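Local coordinates for protein N(2),N(2)-dimethylguanosine tRNA methyltransferase (Pyrococcus horikoshii, PDB 2DUL) that probably dimethylates guanine 26 of a number of tRNAs at its N2 amino group, with S-adenosyl-L-methionine as the methyl donor, at residues A[84-88]-A[101-106]; A[72-76]-A[128-132]; A[31-35]-A[223-228]. One frame throughout, in Å; residues are numbered along the deposited sequence.

Contact 1 (A[84-88]-A[101-106])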
loop_
_atom_site.group_PDB
_atom_site.type_symbol
_atom_site.label_atom_id
_atom_site.label_comp_id
_atom_site.label_asym_id
_atom_site.label_seq_id
_atom_site.Cartn_x
_atom_site.Cartn_y
_atom_site.Cartn_z
ATOM N N TYR A 84 0.412 -16.986 18.465
ATOM C CA TYR A 84 1.276 -16.471 19.528
ATOM C C TYR A 84 2.365 -17.484 19.897
ATOM O O TYR A 84 3.542 -17.134 20.014
ATOM C CB TYR A 84 0.439 -16.137 20.766
ATOM C CG TYR A 84 1.256 -15.660 21.948
ATOM C CD1 TYR A 84 1.948 -14.446 21.903
ATOM C CD2 TYR A 84 1.337 -16.420 23.113
ATOM C CE1 TYR A 84 2.698 -14.000 22.998
ATOM C CE2 TYR A 84 2.085 -15.988 24.214
ATOM C CZ TYR A 84 2.762 -14.775 24.149
ATOM O OH TYR A 84 3.485 -14.334 25.239
ATOM N N GLU A 85 1.971 -18.739 20.084
ATOM C CA GLU A 85 2.931 -19.783 20.428
ATOM C C GLU A 85 3.981 -19.946 19.331
ATOM O O GLU A 85 5.169 -20.111 19.613
ATOM C CB GLU A 85 2.215 -21.119 20.646
ATOM C CG GLU A 85 1.365 -21.175 21.908
ATOM C CD GLU A 85 2.177 -20.941 23.169
ATOM O OE1 GLU A 85 3.210 -21.623 23.354
ATOM O OE2 GLU A 85 1.781 -20.075 23.979
ATOM N N LEU A 86 3.540 -19.889 18.077
ATOM C CA LEU A 86 4.448 -20.043 16.949
ATOM C C LEU A 86 5.363 -18.831 16.801
ATOM O O LEU A 86 6.523 -18.959 16.399
ATOM C CB LEU A 86 3.654 -20.261 15.660
ATOM C CG LEU A 86 4.490 -20.537 14.408
ATOM C CD1 LEU A 86 5.458 -21.681 14.673
ATOM C CD2 LEU A 86 3.566 -20.867 13.241
ATOM N N MET A 87 4.840 -17.652 17.121
ATOM C CA MET A 87 5.633 -16.433 17.037
ATOM C C MET A 87 6.813 -16.512 18.008
ATOM O O MET A 87 7.940 -16.188 17.647
ATOM C CB MET A 87 4.749 -15.215 17.336
ATOM C CG MET A 87 3.816 -14.848 16.181
ATOM S SD MET A 87 2.427 -13.758 16.619
ATOM C CE MET A 87 3.265 -12.305 17.032
ATOM N N LYS A 88 6.555 -16.956 19.233
ATOM C CA LYS A 88 7.621 -17.082 20.228
ATOM C C LYS A 88 8.703 -18.057 19.746
ATOM O O LYS A 88 9.899 -17.802 19.888
ATOM C CB LYS A 88 7.049 -17.564 21.567
ATOM C CG LYS A 88 6.168 -16.548 22.290
ATOM C CD LYS A 88 5.738 -17.055 23.672
ATOM C CE LYS A 88 4.867 -18.304 23.575
ATOM N NZ LYS A 88 4.480 -18.834 24.921
ATOM N N GLU A 101 8.545 -14.195 29.407
ATOM C CA GLU A 101 7.099 -14.155 29.218
ATOM C C GLU A 101 6.279 -13.980 30.489
ATOM O O GLU A 101 6.594 -14.546 31.533
ATOM C CB GLU A 101 6.624 -15.428 28.514
ATOM C CG GLU A 101 5.157 -15.389 28.113
ATOM C CD GLU A 101 4.672 -16.698 27.521
ATOM O OE1 GLU A 101 3.556 -16.716 26.961
ATOM O OE2 GLU A 101 5.399 -17.710 27.626
ATOM N N SER A 102 5.210 -13.197 30.379
ATOM C CA SER A 102 4.307 -12.950 31.493
ATOM C C SER A 102 2.960 -12.422 31.003
ATOM O O SER A 102 2.873 -11.332 30.436
ATOM C CB SER A 102 4.936 -11.958 32.477
ATOM O OG SER A 102 5.347 -10.776 31.815
ATOM N N LYS A 103 1.919 -13.222 31.215
ATOM C CA LYS A 103 0.554 -12.870 30.835
ATOM C C LYS A 103 0.326 -12.471 29.376
ATOM O O LYS A 103 -0.084 -11.345 29.086
ATOM C CB LYS A 103 0.035 -11.759 31.754
ATOM C CG LYS A 103 -0.207 -12.204 33.192
ATOM C CD LYS A 103 -0.641 -11.034 34.065
ATOM C CE LYS A 103 -0.965 -11.488 35.484
ATOM N NZ LYS A 103 0.175 -12.200 36.130
ATOM N N GLY A 104 0.578 -13.399 28.461
ATOM C CA GLY A 104 0.358 -13.123 27.053
ATOM C C GLY A 104 1.302 -12.135 26.398
ATOM O O GLY A 104 0.972 -11.561 25.358
ATOM N N ARG A 105 2.475 -11.934 26.995
ATOM C CA ARG A 105 3.468 -11.020 26.440
ATOM C C ARG A 105 4.882 -11.531 26.741
ATOM O O ARG A 105 5.214 -11.829 27.888
ATOM C CB ARG A 105 3.263 -9.618 27.021
ATOM C CG ARG A 105 4.311 -8.601 26.622
ATOM C CD ARG A 105 3.870 -7.199 27.014
ATOM N NE ARG A 105 2.816 -6.697 26.133
ATOM C CZ ARG A 105 1.924 -5.774 26.478
ATOM N NH1 ARG A 105 1.007 -5.376 25.605
ATOM N NH2 ARG A 105 1.934 -5.261 27.702
ATOM N N ALA A 106 5.704 -11.648 25.702
ATOM C CA ALA A 106 7.076 -12.134 25.852
ATOM C C ALA A 106 8.022 -11.092 25.281
ATOM O O ALA A 106 7.841 -10.634 24.157
ATOM C CB ALA A 106 7.247 -13.465 25.123
#
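Tyr84 and Lys88, one turn apart on helix 81-94, face the hairpin segment 101-106, with CA to CA separations of 8.3 Å from Tyr84 to Gly104 and 7.5 Å from Lys88 to Ala106; within the hairpin, Ser102 N bonds to Arg105 O. Tyr84 has CG anti to its own nitrogen (chi1 177°), which sends the ring out to the turn. Its OH donates to Glu101 OE1 at 2.9 Å. That oxygen lies at the edge of the ring, near its plane, whereas the hydroxyl meets the carboxylate from above, 43° out of the carboxylate plane. The same OH sits 3.1 Å from Arg105 N, but the angle is too poor for a hydrogen bond. Glu101 reaches back with an extended chain from the opposite direction. Lys88 crosses it at about a right angle: its chain bends at chi3 (-64°), and NZ straddles both carboxylate oxygens, 3.1 Å from OE2 of Glu101, in a salt bridge whose individual hydrogen bonds are weak. Glu85 OE2 also lies 3.1 Å from Lys88 NZ, so Glu85, Lys88 and Glu101 form a salt-bridge network joining helix to hairpin, in which one lysine probably offsets two acids. Lys88 CG lies over the rim of one face of the Tyr84 ring, and Lys88 CD packs 4.2 Å from Ala106 CB. A phenylalanine in place of the tyrosine would lack the hydroxyl, and Glu101 OE1 would probably be left, within this contact, with the weak bond from Lys88. Tyr84 and Lys88 also rest on Ile116 of strand 113-118, to which Gly104 and Ala106 are joined by backbone hydrogen bonds; the contact thus seats helix 81-94 on the outer edge of the central sheet.

Contact 2 (A[72-76]-A[128-132])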
loop_
_atom_site.group_PDB
_atom_site.type_symbol
_atom_site.label_atom_id
_atom_site.label_comp_id
_atom_site.label_asym_id
_atom_site.label_seq_id
_atom_site.Cartn_x
_atom_site.Cartn_y
_atom_site.Cartn_z
ATOM N N GLU A 72 14.716 -0.677 15.983
ATOM C CA GLU A 72 15.323 -1.009 17.271
ATOM C C GLU A 72 14.389 -1.779 18.198
ATOM O O GLU A 72 14.828 -2.626 18.978
ATOM C CB GLU A 72 15.785 0.276 17.965
ATOM C CG GLU A 72 17.028 0.888 17.336
ATOM C CD GLU A 72 17.345 2.278 17.862
ATOM O OE1 GLU A 72 17.207 2.508 19.082
ATOM O OE2 GLU A 72 17.747 3.140 17.052
ATOM N N GLU A 73 13.099 -1.474 18.118
ATOM C CA GLU A 73 12.099 -2.133 18.945
ATOM C C GLU A 73 11.005 -2.620 18.007
ATOM O O GLU A 73 10.364 -1.820 17.318
ATOM C CB GLU A 73 11.519 -1.150 19.965
ATOM C CG GLU A 73 10.642 -1.802 21.024
ATOM C CD GLU A 73 10.136 -0.810 22.060
ATOM O OE1 GLU A 73 10.963 -0.215 22.788
ATOM O OE2 GLU A 73 8.907 -0.624 22.146
ATOM N N VAL A 74 10.802 -3.933 17.974
ATOM C CA VAL A 74 9.806 -4.523 17.088
ATOM C C VAL A 74 8.731 -5.270 17.857
ATOM O O VAL A 74 9.030 -6.168 18.644
ATOM C CB VAL A 74 10.468 -5.508 16.092
ATOM C CG1 VAL A 74 9.429 -6.021 15.093
ATOM C CG2 VAL A 74 11.629 -4.822 15.374
ATOM N N TRP A 75 7.479 -4.890 17.624
ATOM C CA TRP A 75 6.351 -5.538 18.274
ATOM C C TRP A 75 5.641 -6.462 17.286
ATOM O O TRP A 75 5.388 -6.091 16.137
ATOM C CB TRP A 75 5.354 -4.498 18.797
ATOM C CG TRP A 75 5.860 -3.696 19.957
ATOM C CD1 TRP A 75 6.983 -2.923 19.992
ATOM C CD2 TRP A 75 5.241 -3.565 21.243
ATOM N NE1 TRP A 75 7.102 -2.317 21.218
ATOM C CE2 TRP A 75 6.046 -2.692 22.005
ATOM C CE3 TRP A 75 4.084 -4.100 21.825
ATOM C CZ2 TRP A 75 5.733 -2.338 23.324
ATOM C CZ3 TRP A 75 3.769 -3.749 23.137
ATOM C CH2 TRP A 75 4.594 -2.874 23.871
ATOM N N LEU A 76 5.340 -7.668 17.744
ATOM C CA LEU A 76 4.634 -8.654 16.939
ATOM C C LEU A 76 3.352 -8.959 17.695
ATOM O O LEU A 76 3.389 -9.235 18.893
ATOM C CB LEU A 76 5.457 -9.935 16.799
ATOM C CG LEU A 76 6.793 -9.878 16.054
ATOM C CD1 LEU A 76 7.854 -9.269 16.950
ATOM C CD2 LEU A 76 7.203 -11.292 15.657
ATOM N N ARG A 128 -1.005 1.454 23.258
ATOM C CA ARG A 128 0.200 2.167 22.830
ATOM C C ARG A 128 -0.164 3.410 22.010
ATOM O O ARG A 128 0.030 3.453 20.792
ATOM C CB ARG A 128 1.078 1.236 21.985
ATOM C CG ARG A 128 1.577 -0.024 22.692
ATOM C CD ARG A 128 2.716 0.265 23.666
ATOM N NE ARG A 128 2.239 0.680 24.980
ATOM C CZ ARG A 128 2.537 1.840 25.554
ATOM N NH1 ARG A 128 3.313 2.714 24.929
ATOM N NH2 ARG A 128 2.063 2.125 26.755
ATOM N N HIS A 129 -0.689 4.420 22.696
ATOM C CA HIS A 129 -1.109 5.668 22.070
ATOM C C HIS A 129 0.093 6.511 21.641
ATOM O O HIS A 129 1.018 6.713 22.429
ATOM C CB HIS A 129 -1.977 6.445 23.068
ATOM C CG HIS A 129 -2.574 7.699 22.515
ATOM N ND1 HIS A 129 -3.472 7.700 21.469
ATOM C CD2 HIS A 129 -2.410 8.996 22.871
ATOM C CE1 HIS A 129 -3.836 8.942 21.205
ATOM N NE2 HIS A 129 -3.207 9.747 22.041
ATOM N N ARG A 130 0.080 6.989 20.395
ATOM C CA ARG A 130 1.166 7.822 19.866
ATOM C C ARG A 130 2.510 7.225 20.268
ATOM O O ARG A 130 3.347 7.897 20.876
ATOM C CB ARG A 130 1.047 9.246 20.424
ATOM C CG ARG A 130 -0.266 9.934 20.078
ATOM C CD ARG A 130 -0.417 10.082 18.572
ATOM N NE ARG A 130 -1.749 10.551 18.207
ATOM C CZ ARG A 130 -2.286 10.389 17.006
ATOM N NH1 ARG A 130 -3.506 10.847 16.761
ATOM N NH2 ARG A 130 -1.602 9.761 16.051
ATOM N N TYR A 131 2.722 5.967 19.896
ATOM C CA TYR A 131 3.932 5.255 20.280
ATOM C C TYR A 131 4.834 4.748 19.160
ATOM O O TYR A 131 6.057 4.809 19.275
ATOM C CB TYR A 131 3.523 4.082 21.175
ATOM C CG TYR A 131 4.670 3.309 21.782
ATOM C CD1 TYR A 131 5.071 2.077 21.253
ATOM C CD2 TYR A 131 5.347 3.800 22.897
ATOM C CE1 TYR A 131 6.122 1.355 21.828
ATOM C CE2 TYR A 131 6.393 3.090 23.478
ATOM C CZ TYR A 131 6.776 1.869 22.939
ATOM O OH TYR A 131 7.808 1.166 23.511
ATOM N N PHE A 132 4.241 4.245 18.081
ATOM C CA PHE A 132 5.034 3.694 16.987
ATOM C C PHE A 132 5.437 4.647 15.872
ATOM O O PHE A 132 4.649 5.485 15.441
ATOM C CB PHE A 132 4.301 2.500 16.356
ATOM C CG PHE A 132 4.004 1.391 17.321
ATOM C CD1 PHE A 132 2.755 1.294 17.926
ATOM C CD2 PHE A 132 4.987 0.463 17.650
ATOM C CE1 PHE A 132 2.487 0.287 18.853
ATOM C CE2 PHE A 132 4.733 -0.550 18.574
ATOM C CZ PHE A 132 3.481 -0.637 19.179
#
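Strand 73-78 and the loop 128-132, which leads from helix 121-127 into strand 132-137, are not paired through their backbones: the nearest CA atoms, those of Glu73 and Phe132, stand 9.4 Å apart. Both strands belong to the parallel part of the sheet of this class I-like methyltransferase fold, with strand 50-53 between them, so side chains must span the gap. They do so as an aromatic cluster of Trp75, Tyr131 and Phe132. The Phe132 ring puts its edge to the face of the Trp75 indole in a T-shaped pair, with planes at 87° and centroids 5.0 Å apart for the five-membered ring. The closest carbons are Phe132 CE2 and Trp75 CD1, at 3.6 Å. Tyr131 comes in obliquely at the nitrogen side of the indole, its CE1 lying 3.8 Å from Trp75 NE1. At the far end of the indole, Arg128 folds its chain at chi2 and chi3, which brings CD to 3.7 Å from Trp75 CH2. Leu52 and Ile50 of strand 50-53 line the same cluster, Leu52 touching Trp75 and Phe132, and Ile50 touching Tyr131 and Phe132. Glu73 completes the group through a carboxylate oxygen gripped by two donors, which probably helps to fix how the indole and the phenol sit relative to each other. Trp75 NE1 donates to Glu73 OE2 at 2.6 Å, on the anti side of the carboxylate, almost straight at 171° and with the oxygen practically in the indole plane. Tyr131 OH donates to the syn lone pair of that oxygen, with only 2.5 Å between Tyr131 OH and Glu73 OE2.

Contact 3 (A[31-35]-A[223-228])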
loop_
_atom_site.group_PDB
_atom_site.type_symbol
_atom_site.label_atom_id
_atom_site.label_comp_id
_atom_site.label_asym_id
_atom_site.label_seq_id
_atom_site.Cartn_x
_atom_site.Cartn_y
_atom_site.Cartn_z
ATOM N N ARG A 31 3.817 -16.090 -1.305
ATOM C CA ARG A 31 3.602 -15.112 -2.363
ATOM C C ARG A 31 3.685 -13.694 -1.790
ATOM O O ARG A 31 3.892 -12.732 -2.529
ATOM C CB ARG A 31 2.235 -15.334 -3.027
ATOM C CG ARG A 31 2.106 -16.682 -3.750
ATOM C CD ARG A 31 0.707 -16.870 -4.332
ATOM N NE ARG A 31 0.416 -15.926 -5.411
ATOM C CZ ARG A 31 0.854 -16.054 -6.659
ATOM N NH1 ARG A 31 1.609 -17.091 -6.999
ATOM N NH2 ARG A 31 0.535 -15.148 -7.575
ATOM N N MET A 32 3.537 -13.576 -0.471
ATOM C CA MET A 32 3.595 -12.278 0.198
ATOM C C MET A 32 5.011 -11.878 0.590
ATOM O O MET A 32 5.212 -10.853 1.243
ATOM C CB MET A 32 2.704 -12.281 1.440
ATOM C CG MET A 32 1.223 -12.275 1.126
ATOM S SD MET A 32 0.684 -10.733 0.346
ATOM C CE MET A 32 -0.276 -10.018 1.670
ATOM N N ALA A 33 5.989 -12.689 0.192
ATOM C CA ALA A 33 7.385 -12.398 0.491
ATOM C C ALA A 33 7.803 -11.128 -0.249
ATOM O O ALA A 33 8.628 -10.357 0.246
ATOM C CB ALA A 33 8.270 -13.567 0.071
ATOM N N LEU A 34 7.234 -10.922 -1.439
ATOM C CA LEU A 34 7.527 -9.736 -2.243
ATOM C C LEU A 34 7.055 -8.494 -1.489
ATOM O O LEU A 34 7.772 -7.499 -1.392
ATOM C CB LEU A 34 6.804 -9.811 -3.595
ATOM C CG LEU A 34 6.817 -8.540 -4.452
ATOM C CD1 LEU A 34 8.244 -8.195 -4.834
ATOM C CD2 LEU A 34 5.965 -8.739 -5.698
ATOM N N ASN A 35 5.834 -8.565 -0.968
ATOM C CA ASN A 35 5.241 -7.471 -0.205
ATOM C C ASN A 35 6.167 -7.111 0.955
ATOM O O ASN A 35 6.458 -5.937 1.189
ATOM C CB ASN A 35 3.863 -7.900 0.322
ATOM C CG ASN A 35 3.190 -6.831 1.176
ATOM O OD1 ASN A 35 3.675 -6.480 2.255
ATOM N ND2 ASN A 35 2.060 -6.316 0.697
ATOM N N LYS A 223 -0.833 -4.731 -6.738
ATOM C CA LYS A 223 -0.057 -5.891 -7.156
ATOM C C LYS A 223 -0.774 -7.194 -6.844
ATOM O O LYS A 223 -1.110 -7.474 -5.694
ATOM C CB LYS A 223 1.313 -5.900 -6.470
ATOM C CG LYS A 223 2.255 -7.002 -6.958
ATOM C CD LYS A 223 2.720 -6.735 -8.382
ATOM C CE LYS A 223 3.821 -7.700 -8.808
ATOM N NZ LYS A 223 3.323 -9.091 -8.972
ATOM N N ASP A 224 -1.007 -7.980 -7.887
ATOM C CA ASP A 224 -1.649 -9.281 -7.762
ATOM C C ASP A 224 -2.824 -9.313 -6.788
ATOM O O ASP A 224 -2.809 -10.039 -5.796
ATOM C CB ASP A 224 -0.614 -10.330 -7.349
ATOM C CG ASP A 224 -1.058 -11.745 -7.674
ATOM O OD1 ASP A 224 -0.410 -12.701 -7.198
ATOM O OD2 ASP A 224 -2.054 -11.900 -8.412
ATOM N N HIS A 225 -3.833 -8.504 -7.079
ATOM C CA HIS A 225 -5.048 -8.446 -6.283
ATOM C C HIS A 225 -4.956 -7.947 -4.847
ATOM O O HIS A 225 -5.768 -8.324 -4.001
ATOM C CB HIS A 225 -5.733 -9.811 -6.326
ATOM C CG HIS A 225 -6.067 -10.260 -7.713
ATOM N ND1 HIS A 225 -6.864 -9.522 -8.562
ATOM C CD2 HIS A 225 -5.688 -11.356 -8.413
ATOM C CE1 HIS A 225 -6.960 -10.141 -9.725
ATOM N NE2 HIS A 225 -6.256 -11.257 -9.660
ATOM N N TYR A 226 -3.962 -7.116 -4.559
ATOM C CA TYR A 226 -3.863 -6.535 -3.234
ATOM C C TYR A 226 -3.433 -5.084 -3.389
ATOM O O TYR A 226 -2.676 -4.743 -4.296
ATOM C CB TYR A 226 -2.920 -7.341 -2.318
ATOM C CG TYR A 226 -1.429 -7.180 -2.510
ATOM C CD1 TYR A 226 -0.781 -5.996 -2.155
ATOM C CD2 TYR A 226 -0.651 -8.246 -2.970
ATOM C CE1 TYR A 226 0.608 -5.878 -2.246
ATOM C CE2 TYR A 226 0.739 -8.140 -3.067
ATOM C CZ TYR A 226 1.364 -6.953 -2.701
ATOM O OH TYR A 226 2.740 -6.843 -2.775
ATOM N N PHE A 227 -3.965 -4.231 -2.525
ATOM C CA PHE A 227 -3.668 -2.808 -2.568
ATOM C C PHE A 227 -2.783 -2.447 -1.387
ATOM O O PHE A 227 -3.033 -2.879 -0.260
ATOM C CB PHE A 227 -4.975 -2.019 -2.536
ATOM C CG PHE A 227 -5.938 -2.409 -3.624
ATOM C CD1 PHE A 227 -6.626 -3.621 -3.562
ATOM C CD2 PHE A 227 -6.139 -1.581 -4.722
ATOM C CE1 PHE A 227 -7.502 -4.002 -4.581
ATOM C CE2 PHE A 227 -7.012 -1.950 -5.748
ATOM C CZ PHE A 227 -7.695 -3.165 -5.677
ATOM N N ARG A 228 -1.757 -1.646 -1.657
ATOM C CA ARG A 228 -0.780 -1.245 -0.652
ATOM C C ARG A 228 -0.626 0.273 -0.580
ATOM O O ARG A 228 -0.521 0.944 -1.606
ATOM C CB ARG A 228 0.582 -1.848 -1.006
ATOM C CG ARG A 228 1.169 -2.831 -0.014
ATOM C CD ARG A 228 1.401 -2.215 1.354
ATOM N NE ARG A 228 2.435 -2.936 2.093
ATOM C CZ ARG A 228 2.528 -2.968 3.420
ATOM N NH1 ARG A 228 1.640 -2.325 4.166
ATOM N NH2 ARG A 228 3.521 -3.628 3.999
HETATM O O HOH W 1 4.640 -3.916 0.512
#
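Asn35 and Tyr226 meet with their side chains inclined to each other, the amide and ring planes 51° apart. Tyr226 holds its ring between its own backbone nitrogen and carbonyl carbon (chi1 77°), and this directs it from near the beginning of strand 226-235, an antiparallel strand of the methyltransferase sheet, across to the N-terminal end of helix 33-46. There Asn35 ND2 lies 3.3 Å from Tyr226 CE1, while Asn35 CB comes 3.5 Å from Tyr226 OH. Met32 SD stands obliquely above the ring, toward CE2, on the same side as Asn35 ND2, in a Met-aromatic contact 4.8 Å from the Tyr226 centroid. One residue before Asn35, Leu34 CD2 packs across the bent chain of Lys223, 3.9 Å from its CE. At the outer end Arg31 and Asp224 cross at about a right angle, their planes steeply turned, yet their salt bridge is well aimed: Arg31 NH2 donates to Asp224 OD1 at 2.7 Å with an angle of 155°, near the guanidinium plane and on the syn side of the carboxylate. At the inner end Arg228 runs across the Asn35 amide, its guanidinium only moderately tilted from it. A water bridges the two residues, donating to Asn35 O and accepting from Arg228 NE at 2.9 Å. The polar ends have stronger partners beyond, Asn35 OD1 bonding to Arg61 NH2 and Arg228 NH1 pairing with Asp136. Since Arg61 is a predicted S-adenosyl-L-methionine ligand, its bond is consistent with Asn35 acting as a second-shell residue that helps to position it. Asp136 would probably temper the positive charge where the Arg61 and Arg228 guanidinium groups come close.

The three contacts are spread along one mixed sheet. Contact 1 lies at its outer edge and contact 2 at its parallel strands, with centres 16 Å apart; they touch directly, Met87 CE meeting Leu76 CB at 3.2 Å and Arg105 NH1 meeting Trp75 CZ3 at 4.0 Å. Contact 3 stands apart on the antiparallel side, about 13 Å from contact 2 and about 15 Å from contact 1 between nearest atoms. Relative to the predicted S-adenosyl-L-methionine site, contact 3 is closest, with Asn35 about 3 Å from Arg61 between side chains. Tyr84 of contact 1 is about 6 Å from Asp78, and Phe132 of contact 2 about 10 Å from Ala121.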